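PDB 1E5D: Rubredoxin\:oxygen oxidoreductase from Desulfovibrio gigas, which catalyses the four-electron reduction of one oxygen molecule to two water molecules, using a diiron centre and flavin mononucleotide. Local coordinates for residues Asn199-Ile209 and Val240-Gln249. Residues are numbered along the deposited sequence; the frame is centred on the assembly and turned at random.
Sequences NPYAPQTLKAI and VQKYVEYAEQ
Ala247 sets its methyl group into a pocket formed by Ala202, Thr205 and Leu206, with its CB 3.7 Å from Leu206 CG and equally close to Thr205 CG2. A small residue suits both sides here, because the CA atoms of Ala202 and Ala247 lie only 4.4 Å apart. From this end the helices, roughly antiparallel (148°), spread until Ile209 faces Val240, and the side chains grow to match. Leu206 reaches across Val244 at about a right angle, CD2 against CG1. Ile209 extends its CD1 to 3.7 Å from Tyr243 CB and also touches Val244 CG2. Its CG2, anti to the backbone N, is turned to meet both valines.

At the narrow end the packing becomes polar. Gln249, which leaves the helix with positive phi, sends an extended side chain back toward Asn199. Asn199 ND2 donates to Gln249 OE1 over 3.2 Å, fairly straight at the hydrogen (164°); ND2 lies well above the carbonyl plane of Gln249, while OE1 stays close to the amide plane of Asn199. Each amide also serves the neighbouring flavodoxin-like part: Asn199 ND2 donates to Leu332 O, and Gln249 OE1 accepts from Gln335 N. One water joins Asn199 O to Gln249 NE2, which lies 3.4 Å from Ala202 CB.

Thr205 combines both roles: its methyl packs on the opposite helix, while OG1 donates to Tyr201 O (2.7 Å) and bonds Tyr194 OH. Tyr243 lies beside Thr205 and extends its hydroxyl to Phe167 N, its side chain about 7 Å from that of Asp165, an iron ligand. The chemistry thus implies a division of labour: aliphatic groups bring together two helices of the lactamase-like domain, and an amide nitrogen that donates twice and an amide oxygen that accepts twice join the start of one helix and the end of the other to the flavodoxin-like domain.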
ATOM      1  N   ASN A 199      -2.830  -7.206 -19.022  1.00 16.01           N
ATOM      2  CA  ASN A 199      -4.209  -7.569 -18.761  1.00 16.93           C
ATOM      3  C   ASN A 199      -5.249  -6.526 -19.128  1.00 16.84           C
ATOM      4  O   ASN A 199      -6.273  -6.858 -19.740  1.00 19.60           O
ATOM      5  CB  ASN A 199      -4.404  -7.901 -17.273  1.00 17.76           C
ATOM      6  CG  ASN A 199      -5.542  -8.905 -17.145  1.00 19.25           C
ATOM      7  OD1 ASN A 199      -5.338 -10.101 -17.350  1.00 18.17           O
ATOM      8  ND2 ASN A 199      -6.721  -8.391 -16.818  1.00  9.59           N
ATOM      9  N   PRO A 200      -5.089  -5.255 -18.804  1.00 17.36           N
ATOM     10  CA  PRO A 200      -6.135  -4.293 -19.197  1.00 21.64           C
ATOM     11  C   PRO A 200      -6.333  -4.235 -20.710  1.00 24.65           C
ATOM     12  O   PRO A 200      -7.383  -3.760 -21.159  1.00 19.49           O
ATOM     13  CB  PRO A 200      -5.611  -2.951 -18.685  1.00 16.59           C
ATOM     14  CG  PRO A 200      -4.142  -3.171 -18.509  1.00 15.68           C
ATOM     15  CD  PRO A 200      -3.999  -4.607 -18.069  1.00 14.40           C
ATOM     16  N   TYR A 201      -5.376  -4.701 -21.499  1.00 23.73           N
ATOM     17  CA  TYR A 201      -5.481  -4.681 -22.957  1.00 19.60           C
ATOM     18  C   TYR A 201      -5.690  -6.077 -23.521  1.00 20.90           C
ATOM     19  O   TYR A 201      -5.169  -6.465 -24.559  1.00 16.11           O
ATOM     20  CB  TYR A 201      -4.236  -4.023 -23.566  1.00 22.04           C
ATOM     21  CG  TYR A 201      -3.879  -2.760 -22.807  1.00 26.82           C
ATOM     22  CD1 TYR A 201      -4.623  -1.603 -23.000  1.00 25.11           C
ATOM     23  CD2 TYR A 201      -2.820  -2.743 -21.912  1.00 29.70           C
ATOM     24  CE1 TYR A 201      -4.311  -0.447 -22.315  1.00 27.07           C
ATOM     25  CE2 TYR A 201      -2.502  -1.590 -21.223  1.00 31.22           C
ATOM     26  CZ  TYR A 201      -3.252  -0.454 -21.432  1.00 33.65           C
ATOM     27  OH  TYR A 201      -2.942   0.698 -20.746  1.00 60.99           O
ATOM     28  N   ALA A 202      -6.484  -6.858 -22.800  1.00 21.35           N
ATOM     29  CA  ALA A 202      -6.923  -8.163 -23.275  1.00 27.94           C
ATOM     30  C   ALA A 202      -7.517  -8.079 -24.677  1.00 27.75           C
ATOM     31  O   ALA A 202      -7.087  -8.834 -25.561  1.00 30.98           O
ATOM     32  CB  ALA A 202      -7.906  -8.753 -22.264  1.00 10.67           C
ATOM     33  N   PRO A 203      -8.482  -7.209 -24.956  1.00 30.24           N
ATOM     34  CA  PRO A 203      -9.057  -7.168 -26.311  1.00 27.93           C
ATOM     35  C   PRO A 203      -7.998  -6.907 -27.376  1.00 22.88           C
ATOM     36  O   PRO A 203      -7.955  -7.592 -28.398  1.00 30.13           O
ATOM     37  CB  PRO A 203     -10.038  -5.997 -26.284  1.00 24.23           C
ATOM     38  CG  PRO A 203     -10.257  -5.664 -24.852  1.00 27.69           C
ATOM     39  CD  PRO A 203      -9.113  -6.220 -24.071  1.00 31.63           C
ATOM     40  N   GLN A 204      -7.147  -5.910 -27.146  1.00 17.61           N
ATOM     41  CA  GLN A 204      -6.120  -5.639 -28.156  1.00 21.74           C
ATOM     42  C   GLN A 204      -5.250  -6.881 -28.320  1.00 21.04           C
ATOM     43  O   GLN A 204      -4.791  -7.193 -29.409  1.00 24.43           O
ATOM     44  CB  GLN A 204      -5.262  -4.432 -27.798  1.00 20.27           C
ATOM     45  CG  GLN A 204      -5.999  -3.113 -27.936  1.00 25.43           C
ATOM     46  CD  GLN A 204      -6.891  -2.799 -26.755  1.00 29.40           C
ATOM     47  OE1 GLN A 204      -7.368  -3.681 -26.046  1.00 48.72           O
ATOM     48  NE2 GLN A 204      -7.140  -1.516 -26.519  1.00 40.20           N
ATOM     49  N   THR A 205      -5.072  -7.563 -27.188  1.00 22.95           N
ATOM     50  CA  THR A 205      -4.266  -8.773 -27.192  1.00 26.02           C
ATOM     51  C   THR A 205      -4.825  -9.733 -28.237  1.00 28.36           C
ATOM     52  O   THR A 205      -4.118 -10.256 -29.092  1.00 27.68           O
ATOM     53  CB  THR A 205      -4.264  -9.458 -25.817  1.00 24.54           C
ATOM     54  OG1 THR A 205      -3.594  -8.630 -24.855  1.00 25.90           O
ATOM     55  CG2 THR A 205      -3.502 -10.772 -25.882  1.00 13.98           C
ATOM     56  N   LEU A 206      -6.137  -9.935 -28.131  1.00 28.37           N
ATOM     57  CA  LEU A 206      -6.807 -10.863 -29.038  1.00 32.80           C
ATOM     58  C   LEU A 206      -6.792 -10.357 -30.475  1.00 32.08           C
ATOM     59  O   LEU A 206      -6.497 -11.111 -31.404  1.00 25.02           O
ATOM     60  CB  LEU A 206      -8.237 -11.114 -28.546  1.00 27.39           C
ATOM     61  CG  LEU A 206      -8.320 -11.856 -27.211  1.00 24.23           C
ATOM     62  CD1 LEU A 206      -9.759 -11.880 -26.736  1.00 13.99           C
ATOM     63  CD2 LEU A 206      -7.765 -13.263 -27.317  1.00 11.68           C
ATOM     64  N   LYS A 207      -7.103  -9.082 -30.673  1.00 28.13           N
ATOM     65  CA  LYS A 207      -7.098  -8.523 -32.022  1.00 31.83           C
ATOM     66  C   LYS A 207      -5.735  -8.698 -32.681  1.00 34.99           C
ATOM     67  O   LYS A 207      -5.597  -9.259 -33.768  1.00 39.13           O
ATOM     68  CB  LYS A 207      -7.501  -7.049 -31.963  1.00 46.05           C
ATOM     69  CG  LYS A 207      -8.548  -6.652 -32.989  1.00 66.67           C
ATOM     70  CD  LYS A 207      -9.954  -6.686 -32.416  1.00 81.27           C
ATOM     71  CE  LYS A 207     -10.512  -5.285 -32.218  1.00 88.20           C
ATOM     72  NZ  LYS A 207     -12.001  -5.242 -32.269  1.00 88.52           N
ATOM     73  N   ALA A 208      -4.699  -8.205 -32.009  1.00 33.55           N
ATOM     74  CA  ALA A 208      -3.351  -8.254 -32.556  1.00 28.98           C
ATOM     75  C   ALA A 208      -2.966  -9.678 -32.918  1.00 26.85           C
ATOM     76  O   ALA A 208      -2.307  -9.976 -33.907  1.00 35.33           O
ATOM     77  CB  ALA A 208      -2.356  -7.670 -31.563  1.00 25.79           C
ATOM     78  N   ILE A 209      -3.379 -10.616 -32.076  1.00 22.72           N
ATOM     79  CA  ILE A 209      -3.000 -11.992 -32.384  1.00 23.69           C
ATOM     80  C   ILE A 209      -3.778 -12.466 -33.597  1.00 33.14           C
ATOM     81  O   ILE A 209      -3.311 -13.229 -34.434  1.00 28.82           O
ATOM     82  CB  ILE A 209      -3.251 -12.900 -31.174  1.00 26.33           C
ATOM     83  CG1 ILE A 209      -2.102 -12.875 -30.160  1.00 31.91           C
ATOM     84  CG2 ILE A 209      -3.566 -14.313 -31.623  1.00 29.24           C
ATOM     85  CD1 ILE A 209      -2.401 -13.610 -28.871  1.00 35.01           C
ATOM     86  N   VAL A 240       1.643 -18.184 -27.965  1.00 27.80           N
ATOM     87  CA  VAL A 240       0.465 -17.535 -28.527  1.00 23.74           C
ATOM     88  C   VAL A 240      -0.823 -18.163 -28.013  1.00 21.96           C
ATOM     89  O   VAL A 240      -1.797 -17.454 -27.769  1.00 24.41           O
ATOM     90  CB  VAL A 240       0.481 -17.599 -30.067  1.00 21.90           C
ATOM     91  CG1 VAL A 240      -0.877 -17.208 -30.626  1.00 21.69           C
ATOM     92  CG2 VAL A 240       1.580 -16.705 -30.599  1.00 14.41           C
ATOM     93  N   GLN A 241      -0.808 -19.482 -27.852  1.00 21.11           N
ATOM     94  CA  GLN A 241      -1.917 -20.179 -27.222  1.00 29.47           C
ATOM     95  C   GLN A 241      -2.283 -19.484 -25.911  1.00 27.90           C
ATOM     96  O   GLN A 241      -3.387 -19.003 -25.693  1.00 40.04           O
ATOM     97  CB  GLN A 241      -1.520 -21.619 -26.936  1.00 47.72           C
ATOM     98  CG  GLN A 241      -2.169 -22.712 -27.756  1.00 65.32           C
ATOM     99  CD  GLN A 241      -1.854 -24.087 -27.180  1.00 81.39           C
ATOM    100  OE1 GLN A 241      -1.573 -24.236 -25.989  1.00 98.85           O
ATOM    101  NE2 GLN A 241      -1.898 -25.098 -28.041  1.00 96.11           N
ATOM    102  N   LYS A 242      -1.279 -19.444 -25.045  1.00 30.61           N
ATOM    103  CA  LYS A 242      -1.357 -18.886 -23.706  1.00 25.50           C
ATOM    104  C   LYS A 242      -1.847 -17.448 -23.686  1.00 22.30           C
ATOM    105  O   LYS A 242      -2.725 -17.129 -22.885  1.00 14.81           O
ATOM    106  CB  LYS A 242       0.033 -19.009 -23.061  1.00 19.47           C
ATOM    107  CG  LYS A 242       0.244 -20.425 -22.524  1.00 24.73           C
ATOM    108  CD  LYS A 242      -0.449 -20.572 -21.172  1.00 35.07           C
ATOM    109  CE  LYS A 242      -1.134 -21.920 -21.044  1.00 38.69           C
ATOM    110  NZ  LYS A 242      -1.736 -22.121 -19.696  1.00 45.13           N
ATOM    111  N   TYR A 243      -1.300 -16.594 -24.549  1.00 18.15           N
ATOM    112  CA  TYR A 243      -1.719 -15.195 -24.546  1.00 18.69           C
ATOM    113  C   TYR A 243      -3.214 -15.087 -24.803  1.00 21.29           C
ATOM    114  O   TYR A 243      -3.905 -14.289 -24.174  1.00 32.52           O
ATOM    115  CB  TYR A 243      -0.931 -14.363 -25.574  1.00 15.09           C
ATOM    116  CG  TYR A 243       0.145 -13.580 -24.846  1.00 14.49           C
ATOM    117  CD1 TYR A 243       0.948 -14.272 -23.940  1.00 15.03           C
ATOM    118  CD2 TYR A 243       0.359 -12.228 -25.032  1.00 11.46           C
ATOM    119  CE1 TYR A 243       1.945 -13.619 -23.246  1.00 11.89           C
ATOM    120  CE2 TYR A 243       1.360 -11.573 -24.329  1.00 10.51           C
ATOM    121  CZ  TYR A 243       2.148 -12.273 -23.437  1.00  9.83           C
ATOM    122  OH  TYR A 243       3.150 -11.642 -22.725  1.00 13.61           O
ATOM    123  N   VAL A 244      -3.681 -15.918 -25.735  1.00 20.86           N
ATOM    124  CA  VAL A 244      -5.113 -15.978 -26.015  1.00 19.79           C
ATOM    125  C   VAL A 244      -5.868 -16.389 -24.758  1.00 15.45           C
ATOM    126  O   VAL A 244      -6.833 -15.772 -24.339  1.00 18.08           O
ATOM    127  CB  VAL A 244      -5.417 -16.957 -27.161  1.00 23.30           C
ATOM    128  CG1 VAL A 244      -6.921 -17.136 -27.327  1.00 18.47           C
ATOM    129  CG2 VAL A 244      -4.786 -16.473 -28.455  1.00 19.85           C
ATOM    130  N   GLU A 245      -5.413 -17.460 -24.130  1.00  8.07           N
ATOM    131  CA  GLU A 245      -5.959 -17.900 -22.854  1.00 16.15           C
ATOM    132  C   GLU A 245      -5.862 -16.810 -21.795  1.00 23.83           C
ATOM    133  O   GLU A 245      -6.820 -16.535 -21.066  1.00 24.90           O
ATOM    134  CB  GLU A 245      -5.210 -19.146 -22.395  1.00 20.11           C
ATOM    135  CG  GLU A 245      -5.667 -19.740 -21.075  1.00 36.04           C
ATOM    136  CD  GLU A 245      -4.879 -21.004 -20.756  1.00 49.92           C
ATOM    137  OE1 GLU A 245      -4.388 -21.627 -21.726  1.00 51.62           O
ATOM    138  OE2 GLU A 245      -4.761 -21.355 -19.563  1.00 53.60           O
ATOM    139  N   TYR A 246      -4.695 -16.170 -21.682  1.00 17.60           N
ATOM    140  CA  TYR A 246      -4.589 -15.095 -20.700  1.00 22.37           C
ATOM    141  C   TYR A 246      -5.618 -14.008 -20.994  1.00 19.98           C
ATOM    142  O   TYR A 246      -6.284 -13.543 -20.072  1.00 18.62           O
ATOM    143  CB  TYR A 246      -3.185 -14.475 -20.658  1.00 26.18           C
ATOM    144  CG  TYR A 246      -2.099 -15.457 -20.279  1.00 15.98           C
ATOM    145  CD1 TYR A 246      -2.422 -16.573 -19.509  1.00  5.34           C
ATOM    146  CD2 TYR A 246      -0.779 -15.293 -20.678  1.00  8.31           C
ATOM    147  CE1 TYR A 246      -1.459 -17.494 -19.141  1.00  6.26           C
ATOM    148  CE2 TYR A 246       0.187 -16.215 -20.314  1.00  9.22           C
ATOM    149  CZ  TYR A 246      -0.159 -17.309 -19.548  1.00  7.73           C
ATOM    150  OH  TYR A 246       0.776 -18.245 -19.172  1.00 20.32           O
ATOM    151  N   ALA A 247      -5.737 -13.599 -22.253  1.00 17.70           N
ATOM    152  CA  ALA A 247      -6.633 -12.495 -22.580  1.00 18.31           C
ATOM    153  C   ALA A 247      -8.097 -12.881 -22.416  1.00 19.87           C
ATOM    154  O   ALA A 247      -8.946 -12.011 -22.192  1.00 30.66           O
ATOM    155  CB  ALA A 247      -6.388 -12.010 -24.005  1.00 16.98           C
ATOM    156  N   GLU A 248      -8.402 -14.173 -22.539  1.00 18.72           N
ATOM    157  CA  GLU A 248      -9.800 -14.611 -22.479  1.00 24.93           C
ATOM    158  C   GLU A 248     -10.310 -14.633 -21.043  1.00 27.59           C
ATOM    159  O   GLU A 248     -11.503 -14.403 -20.838  1.00 25.81           O
ATOM    160  CB  GLU A 248      -9.985 -15.967 -23.170  1.00 28.03           C
ATOM    161  CG  GLU A 248     -10.618 -15.841 -24.545  1.00 38.72           C
ATOM    162  CD  GLU A 248     -10.431 -17.026 -25.461  1.00 48.51           C
ATOM    163  OE1 GLU A 248      -9.944 -18.090 -25.025  1.00 63.30           O
ATOM    164  OE2 GLU A 248     -10.782 -16.903 -26.659  1.00 64.76           O
ATOM    165  N   GLN A 249      -9.442 -14.879 -20.073  1.00 24.81           N
ATOM    166  CA  GLN A 249      -9.835 -14.716 -18.673  1.00 21.91           C
ATOM    167  C   GLN A 249     -11.070 -15.533 -18.325  1.00 20.99           C
ATOM    168  O   GLN A 249     -12.037 -15.110 -17.696  1.00 21.64           O
ATOM    169  CB  GLN A 249     -10.055 -13.223 -18.391  1.00 19.33           C
ATOM    170  CG  GLN A 249      -8.740 -12.448 -18.320  1.00  8.97           C
ATOM    171  CD  GLN A 249      -8.958 -10.951 -18.225  1.00 11.25           C
ATOM    172  OE1 GLN A 249      -9.214 -10.435 -17.136  1.00 22.80           O
ATOM    173  NE2 GLN A 249      -8.880 -10.237 -19.340  1.00 16.50           N
TER
HETATM  174  O   HOH W   1      -8.593  -7.345 -19.060  1.00 21.70           O
HETATM  175  O   HOH W   2      -5.363 -13.027 -17.389  1.00 34.00           O